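Local structure of xylulose kinase (Bifidobacterium adolescentis ATCC 15703, 3I8B) at residues 354-365 with 394-405; 282-293 with 424-434. The protein probably phosphorylates D-xylulose to D-xylulose 5-phosphate at the expense of ATP, as a member of the FGGY family of carbohydrate kinases. All coordinates share one frame; numbering follows the deposited sequence.

Contact 1. Residues 354-365 with 394-405; sequences LAFASKPGANGI and TTRENLARAFVE
Glu405 OE2 accepts from one donor in each segment: Gly361 N donates to its syn lone pair at 2.7 Å, and Arg401 NE, one helical turn back, reaches it at 2.9 Å from above the carboxylate plane, making a salt bridge. Gly361 belongs to the type II turn 359-362, so the carboxylate holds that turn against the helix. The other oxygen, Glu405 OE1, accepts from a water that also donates to Ile365 O. Arg401 leaves the helix with CG anti to the backbone N (chi1 -180°) and bends at chi2, which lays its guanidinium beneath the turn, with Lys359 C 3.7 Å above the centre of one face. At the edge of that group NH1 donates to Ala355 O at 3.1 Å, nearly in the guanidinium plane, while Ser358 N meets the same oxygen from the opposite face of the carbonyl. Arg401 thus bonds the end of helix 348-357 to helix 396-420. Apolar contacts flank this polar centre: Leu354 CB presses on Ala400 CB at 3.4 Å, and Ile365 CG2 lies 3.6 Å from Ala402 CB. Helix 438-448 touches Arg401 and Val404 through Leu443, whereas Phe386 of strand 385-387 packs on Ile365, Leu399 and Ala402.

Contact 2. Residues 282-293 with 424-434; sequences LGMAVGDVSISL and SITRILLIGGG
Strands 288-293 and 427-431 pair in parallel within the mixed sheet of the C-terminal domain, whose actin-like ATPase fold is shared by FGGY kinases. Their backbone ladder starts at Thr426 N to Gly287 O (2.7 Å), runs through Val289, Leu429, Ile291 and Ile431, and closes with Leu293 N on Ile431 O; past the strand end, Gly434 N binds Leu293 O at 2.6 Å. Apolar side chains line the face bearing Val289 and Ile291. Val289 CG1 meets Ile425 CG2 at 3.5 Å, and Ile291 lies alongside Ile428, pointing the same way, with CD1 3.7 Å from CG2 of Ile428. On the other face, Leu282 and Ile431 meet tip to tip through their CD1 methyls. The charged pair also lies there: Arg427 grips Asp288 side-on in a salt bridge, NE to OD1 and NH2 to OD2 (2.8 Å), both from above the carboxylate plane, the two planes 60° apart. An asparagine at Asp288 would probably leave the Arg427 charge without its mate and weaken the two-pronged grip. Leu429 CD1 sits 3.7 Å above the centre of the guanidinium. Asp288 OD2 also accepts from Ala285 N at 3.0 Å, on the face of the carboxylate opposite Arg427 NH2.

In the fold
Helix 396-420 and strand 427-431 follow each other in the chain, so each contact takes one segment from consecutive elements, yet the contact centres lie about 27 Å apart and the two do not touch. Contact 2 is buried, its centre about 14 Å from the centre of the chain, and joins neighbouring strands of the mixed sheet; contact 1, centred about 33 Å from the chain centre, is only partly buried and sets a helix against a helix end and turn. The later part of helix 396-420 reaches contact 2, where Leu407 touches Leu293, Leu415 touches Ile428 and Ile418 touches Ile425. Backbone bonding dominates between the strands, with one charged pair across them, whereas contact 1 relies on side chains bonding to backbone, its salt bridge lying within a single helix.

Contact 1. Residues 354-365 with 394-405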
loop_
_atom_site.group_PDB
_atom_site.type_symbol
_atom_site.label_atom_id
_atom_site.label_comp_id
_atom_site.label_asym_id
_atom_site.label_seq_id
_atom_site.Cartn_x
_atom_site.Cartn_y
_atom_site.Cartn_z
ATOM N N LEU A 354 -25.732 -14.472 -17.620
ATOM C CA LEU A 354 -26.136 -15.566 -16.757
ATOM C C LEU A 354 -26.544 -15.039 -15.385
ATOM O O LEU A 354 -27.657 -15.292 -14.906
ATOM C CB LEU A 354 -24.949 -16.519 -16.612
ATOM C CG LEU A 354 -25.103 -17.993 -16.982
ATOM C CD1 LEU A 354 -26.359 -18.246 -17.813
ATOM C CD2 LEU A 354 -23.853 -18.455 -17.742
ATOM N N ALA A 355 -25.628 -14.302 -14.762
ATOM C CA ALA A 355 -25.820 -13.808 -13.404
ATOM C C ALA A 355 -27.046 -12.900 -13.293
ATOM O O ALA A 355 -27.802 -12.975 -12.318
ATOM C CB ALA A 355 -24.575 -13.085 -12.930
ATOM N N PHE A 356 -27.238 -12.035 -14.288
ATOM C CA PHE A 356 -28.386 -11.139 -14.290
ATOM C C PHE A 356 -29.691 -11.887 -14.548
ATOM O O PHE A 356 -30.768 -11.392 -14.223
ATOM C CB PHE A 356 -28.219 -10.022 -15.326
ATOM C CG PHE A 356 -27.092 -9.074 -15.025
ATOM C CD1 PHE A 356 -26.981 -8.480 -13.776
ATOM C CD2 PHE A 356 -26.156 -8.756 -16.003
ATOM C CE1 PHE A 356 -25.946 -7.596 -13.497
ATOM C CE2 PHE A 356 -25.120 -7.868 -15.733
ATOM C CZ PHE A 356 -25.015 -7.291 -14.476
ATOM N N ALA A 357 -29.600 -13.070 -15.145
ATOM C CA ALA A 357 -30.786 -13.901 -15.335
ATOM C C ALA A 357 -31.295 -14.463 -13.997
ATOM O O ALA A 357 -32.451 -14.881 -13.884
ATOM C CB ALA A 357 -30.491 -15.022 -16.296
ATOM N N SER A 358 -30.414 -14.471 -12.999
ATOM C CA SER A 358 -30.730 -14.967 -11.661
ATOM C C SER A 358 -31.457 -13.915 -10.821
ATOM O O SER A 358 -32.113 -13.019 -11.358
ATOM C CB SER A 358 -29.438 -15.394 -10.951
ATOM O OG SER A 358 -29.700 -16.071 -9.730
ATOM N N LYS A 359 -31.327 -14.033 -9.501
ATOM C CA LYS A 359 -31.923 -13.097 -8.553
ATOM C C LYS A 359 -30.946 -12.801 -7.410
ATOM O O LYS A 359 -30.029 -13.588 -7.152
ATOM C CB LYS A 359 -33.209 -13.686 -7.974
ATOM C CG LYS A 359 -34.280 -13.980 -8.995
ATOM C CD LYS A 359 -35.392 -14.811 -8.375
ATOM C CE LYS A 359 -35.867 -14.215 -7.052
ATOM N NZ LYS A 359 -36.670 -12.972 -7.240
ATOM N N PRO A 360 -31.141 -11.669 -6.713
ATOM C CA PRO A 360 -30.270 -11.348 -5.578
ATOM C C PRO A 360 -30.294 -12.471 -4.545
ATOM O O PRO A 360 -31.354 -12.791 -4.004
ATOM C CB PRO A 360 -30.911 -10.088 -4.993
ATOM C CG PRO A 360 -31.613 -9.453 -6.145
ATOM C CD PRO A 360 -32.127 -10.602 -6.972
ATOM N N GLY A 361 -29.136 -13.063 -4.276
ATOM C CA GLY A 361 -29.068 -14.198 -3.375
ATOM C C GLY A 361 -28.842 -15.478 -4.147
ATOM O O GLY A 361 -28.551 -16.528 -3.564
ATOM N N ALA A 362 -28.977 -15.389 -5.467
ATOM C CA ALA A 362 -28.741 -16.530 -6.350
ATOM C C ALA A 362 -29.600 -17.722 -5.935
ATOM O O ALA A 362 -29.155 -18.867 -5.964
ATOM C CB ALA A 362 -27.257 -16.907 -6.352
ATOM N N ASN A 363 -30.831 -17.437 -5.536
ATOM C CA ASN A 363 -31.748 -18.479 -5.107
ATOM C C ASN A 363 -31.115 -19.437 -4.098
ATOM O O ASN A 363 -31.376 -20.641 -4.129
ATOM C CB ASN A 363 -32.279 -19.244 -6.322
ATOM C CG ASN A 363 -33.266 -18.421 -7.132
ATOM O OD1 ASN A 363 -34.405 -18.205 -6.704
ATOM N ND2 ASN A 363 -32.831 -17.945 -8.299
ATOM N N GLY A 364 -30.261 -18.894 -3.233
ATOM C CA GLY A 364 -29.775 -19.625 -2.076
ATOM C C GLY A 364 -28.337 -20.097 -2.126
ATOM O O GLY A 364 -27.791 -20.521 -1.115
ATOM N N ILE A 365 -27.716 -20.029 -3.295
ATOM C CA ILE A 365 -26.324 -20.436 -3.416
ATOM C C ILE A 365 -25.375 -19.321 -2.987
ATOM O O ILE A 365 -25.479 -18.181 -3.441
ATOM C CB ILE A 365 -25.981 -20.845 -4.847
ATOM C CG1 ILE A 365 -26.809 -22.070 -5.263
ATOM C CG2 ILE A 365 -24.481 -21.105 -4.983
ATOM C CD1 ILE A 365 -26.620 -22.448 -6.723
ATOM N N THR A 394 -29.445 -25.438 -8.465
ATOM C CA THR A 394 -28.115 -25.724 -8.987
ATOM C C THR A 394 -28.077 -25.616 -10.506
ATOM O O THR A 394 -28.191 -26.609 -11.226
ATOM C CB THR A 394 -27.576 -27.089 -8.519
ATOM O OG1 THR A 394 -27.436 -27.078 -7.093
ATOM C CG2 THR A 394 -26.223 -27.360 -9.156
ATOM N N THR A 395 -27.914 -24.388 -10.976
ATOM C CA THR A 395 -27.985 -24.076 -12.398
ATOM C C THR A 395 -26.906 -23.060 -12.739
ATOM O O THR A 395 -26.358 -22.419 -11.843
ATOM C CB THR A 395 -29.356 -23.477 -12.744
ATOM O OG1 THR A 395 -29.560 -22.277 -11.983
ATOM C CG2 THR A 395 -30.468 -24.472 -12.419
ATOM N N ARG A 396 -26.592 -22.908 -14.021
ATOM C CA ARG A 396 -25.535 -21.983 -14.419
ATOM C C ARG A 396 -25.852 -20.538 -14.039
ATOM O O ARG A 396 -24.960 -19.780 -13.638
ATOM C CB ARG A 396 -25.262 -22.086 -15.919
ATOM C CG ARG A 396 -24.506 -23.338 -16.302
ATOM C CD ARG A 396 -24.707 -23.689 -17.764
ATOM N NE ARG A 396 -23.560 -23.333 -18.595
ATOM C CZ ARG A 396 -23.612 -22.492 -19.622
ATOM N NH1 ARG A 396 -22.514 -22.242 -20.325
ATOM N NH2 ARG A 396 -24.760 -21.907 -19.951
ATOM N N GLU A 397 -27.119 -20.156 -14.171
ATOM C CA GLU A 397 -27.525 -18.797 -13.845
ATOM C C GLU A 397 -27.218 -18.470 -12.385
ATOM O O GLU A 397 -26.537 -17.484 -12.087
ATOM C CB GLU A 397 -29.013 -18.586 -14.138
ATOM C CG GLU A 397 -29.341 -18.423 -15.619
ATOM C CD GLU A 397 -29.733 -19.730 -16.309
ATOM O OE1 GLU A 397 -29.602 -20.824 -15.696
ATOM O OE2 GLU A 397 -30.188 -19.643 -17.476
ATOM N N ASN A 398 -27.717 -19.310 -11.481
ATOM C CA ASN A 398 -27.522 -19.096 -10.057
ATOM C C ASN A 398 -26.051 -19.203 -9.647
ATOM O O ASN A 398 -25.586 -18.436 -8.808
ATOM C CB ASN A 398 -28.372 -20.074 -9.251
ATOM C CG ASN A 398 -29.853 -19.792 -9.364
ATOM O OD1 ASN A 398 -30.685 -20.679 -9.143
ATOM N ND2 ASN A 398 -30.196 -18.557 -9.705
ATOM N N LEU A 399 -25.324 -20.156 -10.223
ATOM C CA LEU A 399 -23.894 -20.259 -9.956
ATOM C C LEU A 399 -23.178 -18.994 -10.421
ATOM O O LEU A 399 -22.364 -18.424 -9.689
ATOM C CB LEU A 399 -23.275 -21.480 -10.636
ATOM C CG LEU A 399 -23.520 -22.869 -10.018
ATOM C CD1 LEU A 399 -22.979 -23.938 -10.923
ATOM C CD2 LEU A 399 -22.905 -23.015 -8.629
ATOM N N ALA A 400 -23.467 -18.579 -11.651
ATOM C CA ALA A 400 -22.905 -17.351 -12.201
ATOM C C ALA A 400 -23.111 -16.205 -11.217
ATOM O O ALA A 400 -22.174 -15.503 -10.853
ATOM C CB ALA A 400 -23.553 -17.023 -13.536
ATOM N N ARG A 401 -24.353 -16.036 -10.780
ATOM C CA ARG A 401 -24.711 -14.971 -9.857
ATOM C C ARG A 401 -23.969 -15.115 -8.519
ATOM O O ARG A 401 -23.603 -14.117 -7.898
ATOM C CB ARG A 401 -26.230 -14.951 -9.648
ATOM C CG ARG A 401 -26.740 -13.876 -8.703
ATOM C CD ARG A 401 -26.489 -12.476 -9.260
ATOM N NE ARG A 401 -27.206 -11.454 -8.504
ATOM C CZ ARG A 401 -28.233 -10.750 -8.973
ATOM N NH1 ARG A 401 -28.676 -10.950 -10.206
ATOM N NH2 ARG A 401 -28.820 -9.844 -8.205
ATOM N N ALA A 402 -23.747 -16.357 -8.087
ATOM C CA ALA A 402 -23.014 -16.625 -6.845
ATOM C C ALA A 402 -21.533 -16.247 -6.947
ATOM O O ALA A 402 -20.932 -15.812 -5.967
ATOM C CB ALA A 402 -23.173 -18.104 -6.419
ATOM N N PHE A 403 -20.949 -16.420 -8.130
ATOM C CA PHE A 403 -19.578 -15.989 -8.374
ATOM C C PHE A 403 -19.461 -14.464 -8.223
ATOM O O PHE A 403 -18.559 -13.954 -7.552
ATOM C CB PHE A 403 -19.129 -16.389 -9.778
ATOM C CG PHE A 403 -18.548 -17.775 -9.876
ATOM C CD1 PHE A 403 -17.275 -18.048 -9.397
ATOM C CD2 PHE A 403 -19.258 -18.793 -10.492
ATOM C CE1 PHE A 403 -16.740 -19.316 -9.502
ATOM C CE2 PHE A 403 -18.724 -20.064 -10.603
ATOM C CZ PHE A 403 -17.462 -20.323 -10.111
ATOM N N VAL A 404 -20.378 -13.736 -8.854
ATOM C CA VAL A 404 -20.370 -12.269 -8.762
ATOM C C VAL A 404 -20.696 -11.772 -7.349
ATOM O O VAL A 404 -20.029 -10.873 -6.814
ATOM C CB VAL A 404 -21.356 -11.637 -9.761
ATOM C CG1 VAL A 404 -21.352 -10.121 -9.622
ATOM C CG2 VAL A 404 -21.004 -12.035 -11.186
ATOM N N GLU A 405 -21.724 -12.353 -6.744
ATOM C CA GLU A 405 -22.136 -11.943 -5.414
ATOM C C GLU A 405 -21.049 -12.274 -4.398
ATOM O O GLU A 405 -20.906 -11.593 -3.384
ATOM C CB GLU A 405 -23.476 -12.591 -5.029
ATOM C CG GLU A 405 -24.672 -12.077 -5.843
ATOM C CD GLU A 405 -26.018 -12.513 -5.269
ATOM O OE1 GLU A 405 -26.050 -13.509 -4.505
ATOM O OE2 GLU A 405 -27.045 -11.866 -5.592
HETATM O O HOH W 1 -24.869 -15.506 -3.417
#

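Contact 2. Residues 282-293 with 424-434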
loop_
_atom_site.group_PDB
_atom_site.type_symbol
_atom_site.label_atom_id
_atom_site.label_comp_id
_atom_site.label_asym_id
_atom_site.label_seq_id
_atom_site.Cartn_x
_atom_site.Cartn_y
_atom_site.Cartn_z
ATOM N N LEU A 282 -6.739 11.031 -4.878
ATOM C CA LEU A 282 -8.150 10.798 -5.126
ATOM C C LEU A 282 -8.976 11.759 -4.306
ATOM O O LEU A 282 -10.199 11.768 -4.395
ATOM C CB LEU A 282 -8.522 9.359 -4.765
ATOM C CG LEU A 282 -8.137 8.288 -5.786
ATOM C CD1 LEU A 282 -8.217 6.890 -5.155
ATOM C CD2 LEU A 282 -9.021 8.352 -7.032
ATOM N N GLY A 283 -8.291 12.573 -3.507
ATOM C CA GLY A 283 -8.944 13.543 -2.659
ATOM C C GLY A 283 -9.642 12.891 -1.478
ATOM O O GLY A 283 -10.535 13.480 -0.879
HETATM N N MSE A 284 -9.242 11.675 -1.122
HETATM C CA MSE A 284 -9.906 11.002 -0.003
HETATM C C MSE A 284 -9.620 11.616 1.375
HETATM O O MSE A 284 -8.480 11.950 1.706
HETATM C CB MSE A 284 -9.574 9.514 0.004
HETATM C CG MSE A 284 -10.255 8.722 -1.093
HETATM SE SE MSE A 284 -9.392 6.978 -1.288
HETATM C CE MSE A 284 -9.786 6.278 0.492
ATOM N N ALA A 285 -10.671 11.743 2.178
ATOM C CA ALA A 285 -10.538 12.170 3.557
ATOM C C ALA A 285 -11.139 11.122 4.493
ATOM O O ALA A 285 -11.672 10.091 4.044
ATOM C CB ALA A 285 -11.216 13.540 3.760
ATOM N N VAL A 286 -11.068 11.401 5.793
ATOM C CA VAL A 286 -11.555 10.486 6.821
ATOM C C VAL A 286 -12.993 10.034 6.557
ATOM O O VAL A 286 -13.893 10.863 6.406
ATOM C CB VAL A 286 -11.454 11.135 8.215
ATOM C CG1 VAL A 286 -12.151 10.274 9.265
ATOM C CG2 VAL A 286 -9.993 11.370 8.582
ATOM N N GLY A 287 -13.206 8.723 6.482
ATOM C CA GLY A 287 -14.530 8.185 6.214
ATOM C C GLY A 287 -14.688 7.603 4.819
ATOM O O GLY A 287 -15.620 6.840 4.543
ATOM N N ASP A 288 -13.774 7.973 3.934
ATOM C CA ASP A 288 -13.738 7.441 2.582
ATOM C C ASP A 288 -13.009 6.097 2.585
ATOM O O ASP A 288 -12.018 5.919 3.296
ATOM C CB ASP A 288 -12.984 8.397 1.645
ATOM C CG ASP A 288 -13.764 9.673 1.337
ATOM O OD1 ASP A 288 -14.994 9.700 1.532
ATOM O OD2 ASP A 288 -13.133 10.650 0.893
ATOM N N VAL A 289 -13.502 5.159 1.790
ATOM C CA VAL A 289 -12.739 3.970 1.488
ATOM C C VAL A 289 -12.638 3.840 -0.020
ATOM O O VAL A 289 -13.541 4.256 -0.754
ATOM C CB VAL A 289 -13.376 2.705 2.082
ATOM C CG1 VAL A 289 -14.678 2.395 1.369
ATOM C CG2 VAL A 289 -12.400 1.530 1.982
ATOM N N SER A 290 -11.522 3.292 -0.483
ATOM C CA SER A 290 -11.375 2.970 -1.886
ATOM C C SER A 290 -11.261 1.462 -2.002
ATOM O O SER A 290 -10.616 0.816 -1.174
ATOM C CB SER A 290 -10.125 3.627 -2.462
ATOM O OG SER A 290 -8.951 2.990 -1.986
ATOM N N ILE A 291 -11.897 0.908 -3.028
ATOM C CA ILE A 291 -11.724 -0.488 -3.362
ATOM C C ILE A 291 -11.010 -0.580 -4.696
ATOM O O ILE A 291 -11.554 -0.209 -5.737
ATOM C CB ILE A 291 -13.076 -1.209 -3.465
ATOM C CG1 ILE A 291 -13.696 -1.348 -2.076
ATOM C CG2 ILE A 291 -12.893 -2.566 -4.130
ATOM C CD1 ILE A 291 -15.191 -1.495 -2.091
ATOM N N SER A 292 -9.773 -1.048 -4.667
ATOM C CA SER A 292 -9.033 -1.256 -5.894
ATOM C C SER A 292 -9.188 -2.724 -6.261
ATOM O O SER A 292 -8.705 -3.612 -5.556
ATOM C CB SER A 292 -7.565 -0.894 -5.701
ATOM O OG SER A 292 -6.918 -0.747 -6.947
ATOM N N LEU A 293 -9.880 -2.973 -7.359
ATOM C CA LEU A 293 -10.231 -4.331 -7.740
ATOM C C LEU A 293 -9.483 -4.755 -8.994
ATOM O O LEU A 293 -9.937 -4.504 -10.105
ATOM C CB LEU A 293 -11.736 -4.416 -7.978
ATOM C CG LEU A 293 -12.463 -5.751 -7.834
ATOM C CD1 LEU A 293 -12.157 -6.413 -6.485
ATOM C CD2 LEU A 293 -13.957 -5.509 -7.988
ATOM N N SER A 424 -15.241 4.643 10.768
ATOM C CA SER A 424 -16.446 4.854 9.967
ATOM C C SER A 424 -16.117 4.834 8.482
ATOM O O SER A 424 -15.070 5.325 8.062
ATOM C CB SER A 424 -17.101 6.206 10.292
ATOM O OG SER A 424 -17.628 6.237 11.608
ATOM N N ILE A 425 -17.030 4.288 7.688
ATOM C CA ILE A 425 -16.925 4.382 6.241
ATOM C C ILE A 425 -18.239 4.918 5.681
ATOM O O ILE A 425 -19.272 4.254 5.780
ATOM C CB ILE A 425 -16.615 3.017 5.612
ATOM C CG1 ILE A 425 -15.191 2.582 5.967
ATOM C CG2 ILE A 425 -16.778 3.082 4.099
ATOM C CD1 ILE A 425 -14.836 1.208 5.449
ATOM N N THR A 426 -18.192 6.112 5.084
ATOM C CA THR A 426 -19.409 6.816 4.673
ATOM C C THR A 426 -19.485 7.102 3.168
ATOM O O THR A 426 -20.484 7.617 2.673
ATOM C CB THR A 426 -19.590 8.127 5.474
ATOM O OG1 THR A 426 -18.403 8.928 5.378
ATOM C CG2 THR A 426 -19.872 7.817 6.939
ATOM N N ARG A 427 -18.428 6.758 2.449
ATOM C CA ARG A 427 -18.412 6.882 1.000
ATOM C C ARG A 427 -17.427 5.877 0.416
ATOM O O ARG A 427 -16.348 5.661 0.976
ATOM C CB ARG A 427 -18.013 8.302 0.591
ATOM C CG ARG A 427 -18.038 8.566 -0.908
ATOM C CD ARG A 427 -17.762 10.045 -1.182
ATOM N NE ARG A 427 -16.357 10.375 -0.964
ATOM C CZ ARG A 427 -15.539 10.835 -1.908
ATOM N NH1 ARG A 427 -15.996 11.057 -3.135
ATOM N NH2 ARG A 427 -14.270 11.099 -1.614
ATOM N N ILE A 428 -17.799 5.280 -0.711
ATOM C CA ILE A 428 -17.002 4.236 -1.362
ATOM C C ILE A 428 -16.554 4.677 -2.746
ATOM O O ILE A 428 -17.379 5.091 -3.560
ATOM C CB ILE A 428 -17.828 2.951 -1.568
ATOM C CG1 ILE A 428 -18.525 2.534 -0.275
ATOM C CG2 ILE A 428 -16.950 1.815 -2.121
ATOM C CD1 ILE A 428 -19.441 1.327 -0.451
ATOM N N LEU A 429 -15.255 4.574 -3.015
ATOM C CA LEU A 429 -14.731 4.797 -4.353
ATOM C C LEU A 429 -14.300 3.452 -4.916
ATOM O O LEU A 429 -13.703 2.649 -4.207
ATOM C CB LEU A 429 -13.537 5.756 -4.331
ATOM C CG LEU A 429 -13.844 7.229 -4.047
ATOM C CD1 LEU A 429 -14.414 7.398 -2.660
ATOM C CD2 LEU A 429 -12.600 8.088 -4.232
ATOM N N LEU A 430 -14.611 3.209 -6.184
ATOM C CA LEU A 430 -14.266 1.955 -6.824
ATOM C C LEU A 430 -13.329 2.222 -7.989
ATOM O O LEU A 430 -13.694 2.917 -8.945
ATOM C CB LEU A 430 -15.526 1.241 -7.312
ATOM C CG LEU A 430 -15.286 -0.032 -8.125
ATOM C CD1 LEU A 430 -14.647 -1.125 -7.251
ATOM C CD2 LEU A 430 -16.591 -0.525 -8.754
ATOM N N ILE A 431 -12.126 1.667 -7.902
ATOM C CA ILE A 431 -11.102 1.865 -8.920
ATOM C C ILE A 431 -10.508 0.537 -9.350
ATOM O O ILE A 431 -10.930 -0.526 -8.888
ATOM C CB ILE A 431 -9.957 2.742 -8.392
ATOM C CG1 ILE A 431 -9.402 2.142 -7.093
ATOM C CG2 ILE A 431 -10.432 4.176 -8.194
ATOM C CD1 ILE A 431 -8.309 2.974 -6.429
ATOM N N GLY A 432 -9.517 0.603 -10.233
ATOM C CA GLY A 432 -8.888 -0.585 -10.771
ATOM C C GLY A 432 -9.675 -1.187 -11.923
ATOM O O GLY A 432 -10.774 -0.732 -12.242
ATOM N N GLY A 433 -9.108 -2.224 -12.534
ATOM C CA GLY A 433 -9.712 -2.906 -13.665
ATOM C C GLY A 433 -11.128 -3.393 -13.421
ATOM O O GLY A 433 -11.986 -3.269 -14.285
ATOM N N GLY A 434 -11.380 -3.945 -12.242
ATOM C CA GLY A 434 -12.706 -4.436 -11.916
ATOM C C GLY A 434 -13.780 -3.371 -12.058
ATOM O O GLY A 434 -14.967 -3.685 -12.187
HETATM O O HOH W 2 -12.536 12.509 -3.128
#